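Local coordinates for beta-galactoside alpha-2,6-sialyltransferase (Photobacterium sp., PDB 2Z4T), which transfers sialic acid from its CMP-activated donor to the galactose of beta-galactosides such as lactose, forming an alpha-2,6 linkage, at residues Tyr39-Pro44 and Ser74-Val79; Tyr120-Ser125 and Ser199-His204; Ser352-Phe357 and Ser397-Phe402. One frame throughout, in Å; residues are numbered along the deposited sequence.

Contact 1 of 3, residues Tyr39-Pro44 and Ser74-Val79; sequences YVNLEP and SISLSV
V40 and V79 face each other as an antiparallel hydrogen-bonded pair, and L42 and L77 repeat the pattern two residues further on, so that strands 39-42 and 77-79 form a two-stranded antiparallel ribbon. The tight part of the contact is this backbone: L77 N lies 2.7 Å from L42 O. At the other end, V40 N lies 2.8 Å from V79 O. At the intervening non-hydrogen-bonded pair N41-S78, N41 CA comes within 3.1 Å of L77 O in a CA-H...O contact. V40, V79, L42 and L77 all put their side chains on one face, where valine and leucine suit a surface pressed against other apolar residues; across the ribbon they touch each other only lightly, L42 CD1 being 4.4 Å from L77 CD2.

N41 and S78 occupy the other face, looser and more open to solvent, and the Y39 hydroxyl reaches across to it. With CG anti to the backbone N (chi1 173°), Y39 brings its OH to donate to S78 OG at 2.7 Å, the serine oxygen sitting near the ring plane. The N41 amide spans two hydroxyls: ND2 bonds S76 OG at 3.1 Å, tilted 21° from the amide plane, and S78 OG weakly. Serine suits both places, its short hydroxyl accepting from longer polar side chains. Beyond the strand, P44 CD rests on I75 CD1 at 3.8 Å.

Within the immunoglobulin-like domain, the apolar face packs on strands 26-35, 52-61 and 103-122: L42 and L77 meet V108, V79 meets L110, V40 touches I34, and W57 packs against P44 and L77.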
loop_
_atom_site.group_PDB
_atom_site.type_symbol
_atom_site.label_atom_id
_atom_site.label_comp_id
_atom_site.label_asym_id
_atom_site.label_seq_id
_atom_site.Cartn_x
_atom_site.Cartn_y
_atom_site.Cartn_z
ATOM N N TYR A 39 24.451 8.200 17.175
ATOM C CA TYR A 39 24.974 8.119 18.517
ATOM C C TYR A 39 24.436 6.859 19.196
ATOM O O TYR A 39 23.251 6.504 19.058
ATOM C CB TYR A 39 24.575 9.373 19.304
ATOM C CG TYR A 39 24.941 9.285 20.767
ATOM C CD1 TYR A 39 23.959 9.059 21.737
ATOM C CD2 TYR A 39 26.278 9.390 21.184
ATOM C CE1 TYR A 39 24.290 8.957 23.085
ATOM C CE2 TYR A 39 26.619 9.285 22.536
ATOM C CZ TYR A 39 25.612 9.065 23.475
ATOM O OH TYR A 39 25.923 8.943 24.807
ATOM N N VAL A 40 25.320 6.176 19.915
ATOM C CA VAL A 40 24.966 4.960 20.626
ATOM C C VAL A 40 25.489 5.071 22.033
ATOM O O VAL A 40 26.647 5.452 22.249
ATOM C CB VAL A 40 25.641 3.708 20.025
ATOM C CG1 VAL A 40 25.038 2.452 20.612
ATOM C CG2 VAL A 40 25.524 3.684 18.510
ATOM N N ASN A 41 24.639 4.730 22.985
ATOM C CA ASN A 41 25.064 4.526 24.343
ATOM C C ASN A 41 24.520 3.214 24.904
ATOM O O ASN A 41 23.308 3.072 25.107
ATOM C CB ASN A 41 24.648 5.689 25.218
ATOM C CG ASN A 41 25.251 5.590 26.589
ATOM O OD1 ASN A 41 24.620 5.090 27.521
ATOM N ND2 ASN A 41 26.510 5.998 26.708
ATOM N N LEU A 42 25.424 2.268 25.153
ATOM C CA LEU A 42 25.048 0.904 25.533
ATOM C C LEU A 42 25.659 0.465 26.837
ATOM O O LEU A 42 26.864 0.600 27.046
ATOM C CB LEU A 42 25.482 -0.096 24.462
ATOM C CG LEU A 42 24.743 -0.013 23.134
ATOM C CD1 LEU A 42 25.462 -0.870 22.095
ATOM C CD2 LEU A 42 23.241 -0.385 23.263
ATOM N N GLU A 43 24.819 -0.093 27.699
ATOM C CA GLU A 43 25.260 -0.689 28.949
ATOM C C GLU A 43 25.790 -2.074 28.633
ATOM O O GLU A 43 25.129 -2.822 27.932
ATOM C CB GLU A 43 24.085 -0.783 29.929
ATOM C CG GLU A 43 23.545 0.571 30.401
ATOM C CD GLU A 43 24.572 1.365 31.214
ATOM O OE1 GLU A 43 24.611 2.609 31.058
ATOM O OE2 GLU A 43 25.348 0.749 31.991
ATOM N N PRO A 44 26.992 -2.413 29.126
ATOM C CA PRO A 44 27.592 -3.717 28.820
ATOM C C PRO A 44 26.974 -4.893 29.587
ATOM O O PRO A 44 27.032 -6.024 29.125
ATOM C CB PRO A 44 29.041 -3.534 29.252
ATOM C CG PRO A 44 28.999 -2.505 30.305
ATOM C CD PRO A 44 27.872 -1.586 29.972
ATOM N N SER A 74 34.248 5.493 30.763
ATOM C CA SER A 74 32.932 5.284 31.338
ATOM C C SER A 74 32.539 3.825 31.116
ATOM O O SER A 74 33.026 3.193 30.170
ATOM C CB SER A 74 31.905 6.249 30.733
ATOM O OG SER A 74 31.582 5.885 29.408
ATOM N N ILE A 75 31.679 3.285 31.984
ATOM C CA ILE A 75 31.333 1.860 31.881
ATOM C C ILE A 75 30.321 1.587 30.762
ATOM O O ILE A 75 30.427 0.585 30.070
ATOM C CB ILE A 75 31.019 1.155 33.261
ATOM C CG1 ILE A 75 29.556 1.256 33.632
ATOM C CG2 ILE A 75 31.948 1.629 34.376
ATOM C CD1 ILE A 75 28.787 0.011 33.240
ATOM N N SER A 76 29.383 2.493 30.539
ATOM C CA SER A 76 28.564 2.361 29.352
ATOM C C SER A 76 29.330 2.831 28.105
ATOM O O SER A 76 30.141 3.749 28.171
ATOM C CB SER A 76 27.226 3.080 29.510
ATOM O OG SER A 76 27.342 4.445 29.203
ATOM N N LEU A 77 29.078 2.168 26.981
ATOM C CA LEU A 77 29.769 2.442 25.722
ATOM C C LEU A 77 29.129 3.607 24.978
ATOM O O LEU A 77 27.957 3.557 24.616
ATOM C CB LEU A 77 29.741 1.198 24.830
ATOM C CG LEU A 77 30.270 1.344 23.397
ATOM C CD1 LEU A 77 31.817 1.399 23.355
ATOM C CD2 LEU A 77 29.710 0.245 22.489
ATOM N N SER A 78 29.912 4.648 24.744
ATOM C CA SER A 78 29.426 5.796 24.016
ATOM C C SER A 78 30.252 6.028 22.747
ATOM O O SER A 78 31.462 6.273 22.815
ATOM C CB SER A 78 29.450 7.016 24.923
ATOM O OG SER A 78 28.386 7.866 24.570
ATOM N N VAL A 79 29.600 5.908 21.591
ATOM C CA VAL A 79 30.241 6.111 20.288
ATOM C C VAL A 79 29.294 6.678 19.242
ATOM O O VAL A 79 28.079 6.491 19.304
ATOM C CB VAL A 79 30.871 4.815 19.708
ATOM C CG1 VAL A 79 32.233 4.580 20.325
ATOM C CG2 VAL A 79 29.974 3.608 19.915
#

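Contact 2 of 3, residues Tyr120-Ser125 and Ser199-His204; sequences YVDHAS and SSNTAH. With GAL (beta-D-galactopyranose), chain B; C5P (cytidine-5'-monophosphate), chain C.
H123 turns the edge of its imidazole to the face of the H204 ring in a T-shaped pair, centroids 4.5 Å apart and planes at 71°, with CE1 above the rim of H204. A124 CB covers the centre of one H123 face. Placing CG between the backbone N and the carbonyl carbon (chi1 68°) turns the H123 ring toward H204 and the sugar. At its ring edge H123 NE2 donates to galactose O4 at 2.9 Å, and also to O5; H204 NE2 pairs with O3 in its ring plane and donates obliquely to O4 at 3.1 Å. Two imidazoles thus grip O4, the axial hydroxyl that sets galactose apart from glucose. H175 holds H204 at ND1.

These groups sit at the C-terminal ends of parallel strands in a Rossmann-like domain of the GT-B fold, the usual place for ligand-binding loops. Strands 120-122 and 199-201 are joined by V121 N to S199 O (2.9 Å) and by N201 N to V121 O.

D122 OD1 takes N201 ND2 at 2.9 Å, nearly along its C-O axis, and from the opposite face of the carboxylate takes A124 N at 3.0 Å, closing an Asx turn. D122 OD2 bonds T128, which with A124 belongs to a magnesium site. Asparagine suits position 201 because its amide works both ways: ND2 also bonds D232, itself a galactose ligand, and OD1 accepts H204 N at 3.0 Å in an Asx motif, H204 being the N-cap of helix 205-216. On the nucleotide side, S125 CB approaches O4' of the CMP ribose to 3.5 Å.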
loop_
_atom_site.group_PDB
_atom_site.type_symbol
_atom_site.label_atom_id
_atom_site.label_comp_id
_atom_site.label_asym_id
_atom_site.label_seq_id
_atom_site.Cartn_x
_atom_site.Cartn_y
_atom_site.Cartn_z
ATOM N N TYR A 120 5.913 6.721 0.715
ATOM C CA TYR A 120 4.722 6.071 0.175
ATOM C C TYR A 120 3.583 7.067 0.011
ATOM O O TYR A 120 3.165 7.698 0.992
ATOM C CB TYR A 120 4.230 4.976 1.120
ATOM C CG TYR A 120 5.257 3.953 1.588
ATOM C CD1 TYR A 120 5.330 2.703 0.983
ATOM C CD2 TYR A 120 6.108 4.225 2.666
ATOM C CE1 TYR A 120 6.241 1.741 1.403
ATOM C CE2 TYR A 120 7.027 3.271 3.109
ATOM C CZ TYR A 120 7.080 2.023 2.466
ATOM O OH TYR A 120 7.959 1.057 2.873
ATOM N N VAL A 121 3.073 7.206 -1.215
ATOM C CA VAL A 121 2.063 8.210 -1.498
ATOM C C VAL A 121 0.881 7.608 -2.254
ATOM O O VAL A 121 1.042 6.967 -3.322
ATOM C CB VAL A 121 2.643 9.403 -2.310
ATOM C CG1 VAL A 121 1.626 10.548 -2.422
ATOM C CG2 VAL A 121 3.957 9.925 -1.688
ATOM N N ASP A 122 -0.313 7.843 -1.713
ATOM C CA ASP A 122 -1.537 7.445 -2.366
ATOM C C ASP A 122 -2.760 8.070 -1.695
ATOM O O ASP A 122 -2.804 8.241 -0.475
ATOM C CB ASP A 122 -1.668 5.910 -2.377
ATOM C CG ASP A 122 -2.988 5.451 -2.974
ATOM O OD1 ASP A 122 -3.349 5.928 -4.075
ATOM O OD2 ASP A 122 -3.678 4.630 -2.344
ATOM N N HIS A 123 -3.767 8.371 -2.501
ATOM C CA HIS A 123 -4.969 9.020 -2.013
ATOM C C HIS A 123 -6.126 8.035 -2.102
ATOM O O HIS A 123 -7.198 8.308 -1.561
ATOM C CB HIS A 123 -5.299 10.233 -2.884
ATOM C CG HIS A 123 -5.716 9.854 -4.270
ATOM N ND1 HIS A 123 -4.810 9.446 -5.230
ATOM C CD2 HIS A 123 -6.943 9.758 -4.841
ATOM C CE1 HIS A 123 -5.460 9.135 -6.338
ATOM N NE2 HIS A 123 -6.755 9.314 -6.128
ATOM N N ALA A 124 -5.914 6.916 -2.800
ATOM C CA ALA A 124 -6.985 5.960 -3.114
ATOM C C ALA A 124 -7.033 4.825 -2.088
ATOM O O ALA A 124 -6.786 5.077 -0.907
ATOM C CB ALA A 124 -6.825 5.426 -4.516
ATOM N N SER A 125 -7.350 3.593 -2.509
ATOM C CA SER A 125 -7.493 2.473 -1.548
ATOM C C SER A 125 -6.509 1.351 -1.802
ATOM O O SER A 125 -5.790 0.916 -0.892
ATOM C CB SER A 125 -8.903 1.890 -1.558
ATOM O OG SER A 125 -9.876 2.892 -1.338
ATOM N N SER A 199 7.315 4.968 -3.484
ATOM C CA SER A 199 6.160 4.176 -3.817
ATOM C C SER A 199 4.960 5.068 -4.109
ATOM O O SER A 199 4.645 5.983 -3.343
ATOM C CB SER A 199 5.822 3.195 -2.685
ATOM O OG SER A 199 4.785 2.306 -3.091
ATOM N N SER A 200 4.273 4.776 -5.208
ATOM C CA SER A 200 3.113 5.553 -5.578
ATOM C C SER A 200 2.031 4.751 -6.264
ATOM O O SER A 200 2.309 3.742 -6.930
ATOM C CB SER A 200 3.499 6.710 -6.498
ATOM O OG SER A 200 2.333 7.371 -6.974
ATOM N N ASN A 201 0.796 5.219 -6.052
ATOM C CA ASN A 201 -0.307 5.073 -7.001
ATOM C C ASN A 201 0.231 5.234 -8.442
ATOM O O ASN A 201 0.900 6.222 -8.751
ATOM C CB ASN A 201 -1.362 6.146 -6.662
ATOM C CG ASN A 201 -2.587 6.096 -7.555
ATOM O OD1 ASN A 201 -2.494 6.278 -8.778
ATOM N ND2 ASN A 201 -3.761 5.905 -6.938
ATOM N N THR A 202 -0.037 4.251 -9.297
ATOM C CA THR A 202 0.510 4.231 -10.650
ATOM C C THR A 202 -0.015 5.375 -11.518
ATOM O O THR A 202 0.788 6.200 -12.012
ATOM C CB THR A 202 0.281 2.850 -11.331
ATOM O OG1 THR A 202 0.877 1.823 -10.520
ATOM C CG2 THR A 202 0.898 2.799 -12.734
ATOM N N ALA A 203 -1.343 5.440 -11.691
ATOM C CA ALA A 203 -1.989 6.476 -12.531
ATOM C C ALA A 203 -1.567 7.882 -12.148
ATOM O O ALA A 203 -1.494 8.760 -13.016
ATOM C CB ALA A 203 -3.508 6.373 -12.483
ATOM N N HIS A 204 -1.292 8.076 -10.853
ATOM C CA HIS A 204 -0.922 9.382 -10.292
ATOM C C HIS A 204 0.574 9.517 -9.968
ATOM O O HIS A 204 0.950 10.422 -9.214
ATOM C CB HIS A 204 -1.737 9.645 -9.015
ATOM C CG HIS A 204 -3.198 9.814 -9.264
ATOM N ND1 HIS A 204 -3.792 11.052 -9.381
ATOM C CD2 HIS A 204 -4.181 8.903 -9.465
ATOM C CE1 HIS A 204 -5.079 10.894 -9.637
ATOM N NE2 HIS A 204 -5.337 9.602 -9.705
HETATM C C1 GAL B . -10.259 10.319 -7.578
HETATM C C2 GAL B . -9.326 10.571 -8.760
HETATM C C3 GAL B . -9.348 9.357 -9.686
HETATM C C4 GAL B . -9.088 8.068 -8.895
HETATM C C5 GAL B . -9.998 7.960 -7.670
HETATM C C6 GAL B . -9.622 6.799 -6.745
HETATM O O2 GAL B . -9.718 11.760 -9.429
HETATM O O3 GAL B . -8.377 9.506 -10.712
HETATM O O4 GAL B . -7.730 8.049 -8.509
HETATM O O5 GAL B . -9.882 9.136 -6.907
HETATM O O6 GAL B . -9.850 5.536 -7.335
HETATM O O3P C5P C . -14.511 0.293 -6.485
HETATM P P C5P C . -13.106 0.630 -6.820
HETATM O O1P C5P C . -12.916 2.120 -6.578
HETATM O O2P C5P C . -12.661 0.040 -8.143
HETATM O "O5'" C5P C . -12.228 -0.157 -5.767
HETATM C "C5'" C5P C . -10.867 0.141 -5.541
HETATM C "C4'" C5P C . -10.532 -0.524 -4.208
HETATM O "O4'" C5P C . -11.344 0.037 -3.166
HETATM C "C3'" C5P C . -10.864 -2.004 -4.164
HETATM O "O3'" C5P C . -9.791 -2.829 -4.605
HETATM C "C2'" C5P C . -11.068 -2.225 -2.691
HETATM O "O2'" C5P C . -9.817 -2.195 -2.002
HETATM C "C1'" C5P C . -11.740 -0.973 -2.230
HETATM N N1 C5P C . -13.188 -1.165 -2.187
HETATM C C2 C5P C . -13.764 -1.823 -1.066
HETATM N N3 C5P C . -15.107 -1.998 -0.984
HETATM C C4 C5P C . -15.925 -1.556 -1.978
HETATM C C5 C5P C . -15.382 -0.901 -3.104
HETATM C C6 C5P C . -13.992 -0.709 -3.182
HETATM O O2 C5P C . -13.056 -2.258 -0.147
HETATM N N4 C5P C . -17.264 -1.740 -1.855
#

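Contact 3 of 3, residues Ser352-Phe357 and Ser397-Phe402; sequences SNLPNF and SYDLFF
P355 sets CG over one face of the Y398 ring, toward its rim and 3.8 Å from the centroid in a CH-pi contact, just ahead of the two parallel strands of the beta-alpha-beta unit formed by strand 356-360, helix 371-386 and strand 399-403. Proline has no N-H to donate, yet its C=O still accepts from D399 N. F357 CB lies 3.6 Å from Y398 CD1. With its CG anti to the backbone N (chi1 162°), F357 runs alongside L400 on the face turned to helix 371-386, CD2 of F357 being 3.7 Å from CD1 of L400, apolar groups fitting a strand-helix interface.

Polar groups gather at the outer end. S352, L354, N356 and D399, with Y349, form a magnesium site, where a carboxylate suits a cation. The S352 hydroxyl lies near the D399 carboxylate, with at most weak hydrogen bonding; L354 N donates to S352 OG at 3.1 Å in an ST turn.

Beneath these side chains, parallel pairing sets the register: besides the P355 bond, F357 N bonds D399 O, and F401 N reaches F357 O at 2.7 Å, that oxygen lying at the edge of the F401 ring.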
loop_
_atom_site.group_PDB
_atom_site.type_symbol
_atom_site.label_atom_id
_atom_site.label_comp_id
_atom_site.label_asym_id
_atom_site.label_seq_id
_atom_site.Cartn_x
_atom_site.Cartn_y
_atom_site.Cartn_z
ATOM N N SER A 352 -26.489 -16.437 13.047
ATOM C CA SER A 352 -27.706 -16.868 12.395
ATOM C C SER A 352 -27.480 -18.187 11.636
ATOM O O SER A 352 -26.368 -18.501 11.223
ATOM C CB SER A 352 -28.235 -15.752 11.497
ATOM O OG SER A 352 -29.172 -16.226 10.564
ATOM N N ASN A 353 -28.536 -18.982 11.515
ATOM C CA ASN A 353 -28.541 -20.144 10.613
ATOM C C ASN A 353 -28.238 -19.804 9.151
ATOM O O ASN A 353 -27.661 -20.616 8.434
ATOM C CB ASN A 353 -29.906 -20.840 10.655
ATOM C CG ASN A 353 -30.171 -21.507 11.975
ATOM O OD1 ASN A 353 -31.288 -21.465 12.491
ATOM N ND2 ASN A 353 -29.138 -22.131 12.543
ATOM N N LEU A 354 -28.650 -18.612 8.724
ATOM C CA LEU A 354 -28.641 -18.248 7.308
ATOM C C LEU A 354 -27.215 -18.085 6.781
ATOM O O LEU A 354 -26.326 -17.639 7.529
ATOM C CB LEU A 354 -29.484 -16.980 7.054
ATOM C CG LEU A 354 -30.903 -16.946 7.658
ATOM C CD1 LEU A 354 -31.688 -15.726 7.168
ATOM C CD2 LEU A 354 -31.686 -18.226 7.379
ATOM N N PRO A 355 -26.984 -18.468 5.503
ATOM C CA PRO A 355 -25.696 -18.185 4.864
ATOM C C PRO A 355 -25.549 -16.673 4.791
ATOM O O PRO A 355 -26.547 -15.977 4.886
ATOM C CB PRO A 355 -25.858 -18.780 3.463
ATOM C CG PRO A 355 -27.366 -18.818 3.232
ATOM C CD PRO A 355 -27.917 -19.160 4.588
ATOM N N ASN A 356 -24.331 -16.164 4.648
ATOM C CA ASN A 356 -24.115 -14.722 4.677
ATOM C C ASN A 356 -23.793 -14.111 3.329
ATOM O O ASN A 356 -22.994 -14.652 2.554
ATOM C CB ASN A 356 -23.015 -14.395 5.680
ATOM C CG ASN A 356 -23.225 -15.113 6.981
ATOM O OD1 ASN A 356 -24.303 -15.039 7.575
ATOM N ND2 ASN A 356 -22.222 -15.855 7.408
ATOM N N PHE A 357 -24.415 -12.966 3.076
ATOM C CA PHE A 357 -24.321 -12.271 1.808
ATOM C C PHE A 357 -23.706 -10.905 2.061
ATOM O O PHE A 357 -24.171 -10.182 2.940
ATOM C CB PHE A 357 -25.722 -12.140 1.201
ATOM C CG PHE A 357 -25.841 -11.098 0.119
ATOM C CD1 PHE A 357 -24.901 -11.008 -0.907
ATOM C CD2 PHE A 357 -26.936 -10.244 0.095
ATOM C CE1 PHE A 357 -25.025 -10.051 -1.911
ATOM C CE2 PHE A 357 -27.083 -9.297 -0.913
ATOM C CZ PHE A 357 -26.131 -9.196 -1.920
ATOM N N SER A 397 -32.770 -17.354 1.572
ATOM C CA SER A 397 -32.607 -16.240 2.511
ATOM C C SER A 397 -31.179 -16.184 3.079
ATOM O O SER A 397 -30.599 -17.217 3.442
ATOM C CB SER A 397 -33.613 -16.335 3.644
ATOM O OG SER A 397 -34.837 -16.846 3.166
ATOM N N TYR A 398 -30.637 -14.969 3.164
ATOM C CA TYR A 398 -29.279 -14.711 3.636
ATOM C C TYR A 398 -29.314 -13.666 4.714
ATOM O O TYR A 398 -30.199 -12.832 4.725
ATOM C CB TYR A 398 -28.428 -14.127 2.507
ATOM C CG TYR A 398 -27.949 -15.136 1.509
ATOM C CD1 TYR A 398 -26.654 -15.645 1.575
ATOM C CD2 TYR A 398 -28.797 -15.600 0.502
ATOM C CE1 TYR A 398 -26.213 -16.586 0.654
ATOM C CE2 TYR A 398 -28.374 -16.551 -0.417
ATOM C CZ TYR A 398 -27.083 -17.030 -0.340
ATOM O OH TYR A 398 -26.664 -17.966 -1.246
ATOM N N ASP A 399 -28.341 -13.696 5.616
ATOM C CA ASP A 399 -28.050 -12.544 6.438
ATOM C C ASP A 399 -27.344 -11.518 5.560
ATOM O O ASP A 399 -26.394 -11.837 4.822
ATOM C CB ASP A 399 -27.148 -12.930 7.596
ATOM C CG ASP A 399 -27.826 -13.880 8.570
ATOM O OD1 ASP A 399 -28.991 -13.620 8.937
ATOM O OD2 ASP A 399 -27.174 -14.873 8.978
ATOM N N LEU A 400 -27.831 -10.285 5.651
ATOM C CA LEU A 400 -27.416 -9.198 4.789
ATOM C C LEU A 400 -26.262 -8.418 5.417
ATOM O O LEU A 400 -26.391 -7.935 6.546
ATOM C CB LEU A 400 -28.611 -8.277 4.561
ATOM C CG LEU A 400 -28.428 -7.051 3.667
ATOM C CD1 LEU A 400 -27.875 -7.420 2.291
ATOM C CD2 LEU A 400 -29.772 -6.343 3.556
ATOM N N PHE A 401 -25.160 -8.281 4.660
ATOM C CA PHE A 401 -23.954 -7.538 5.055
ATOM C C PHE A 401 -23.591 -6.498 4.006
ATOM O O PHE A 401 -23.829 -6.694 2.803
ATOM C CB PHE A 401 -22.782 -8.497 5.260
ATOM C CG PHE A 401 -22.936 -9.381 6.475
ATOM C CD1 PHE A 401 -22.232 -9.107 7.637
ATOM C CD2 PHE A 401 -23.784 -10.470 6.456
ATOM C CE1 PHE A 401 -22.367 -9.894 8.759
ATOM C CE2 PHE A 401 -23.941 -11.275 7.580
ATOM C CZ PHE A 401 -23.233 -10.977 8.747
ATOM N N PHE A 402 -23.014 -5.387 4.453
ATOM C CA PHE A 402 -22.685 -4.294 3.542
ATOM C C PHE A 402 -21.234 -3.866 3.639
ATOM O O PHE A 402 -20.702 -3.726 4.730
ATOM C CB PHE A 402 -23.628 -3.109 3.776
ATOM C CG PHE A 402 -23.295 -1.864 2.970
ATOM C CD1 PHE A 402 -23.356 -1.869 1.574
ATOM C CD2 PHE A 402 -22.958 -0.681 3.615
ATOM C CE1 PHE A 402 -23.077 -0.719 0.836
ATOM C CE2 PHE A 402 -22.681 0.472 2.894
ATOM C CZ PHE A 402 -22.741 0.459 1.496
#

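The contacts follow one another along the chain without interleaving, and none touches another. Contact 1 belongs to the N-terminal immunoglobulin-like domain, its centre 42 Å from that of contact 2 and 61 Å from that of contact 3. Strand 103-122 ties the first two together: its early part lies under contact 1, and its last residues form contact 2. Contacts 2 and 3 are parallel strand pairs in separate sheets, consistent with the two Rossmann-like domains of a GT-B enzyme, with centres 35 Å apart. Contact 2 meets the acceptor galactose and, through S125, CMP, while the strand of contact 3 runs on to K403, a CMP-binding residue, consistent with a ligand site in the cleft between the domains.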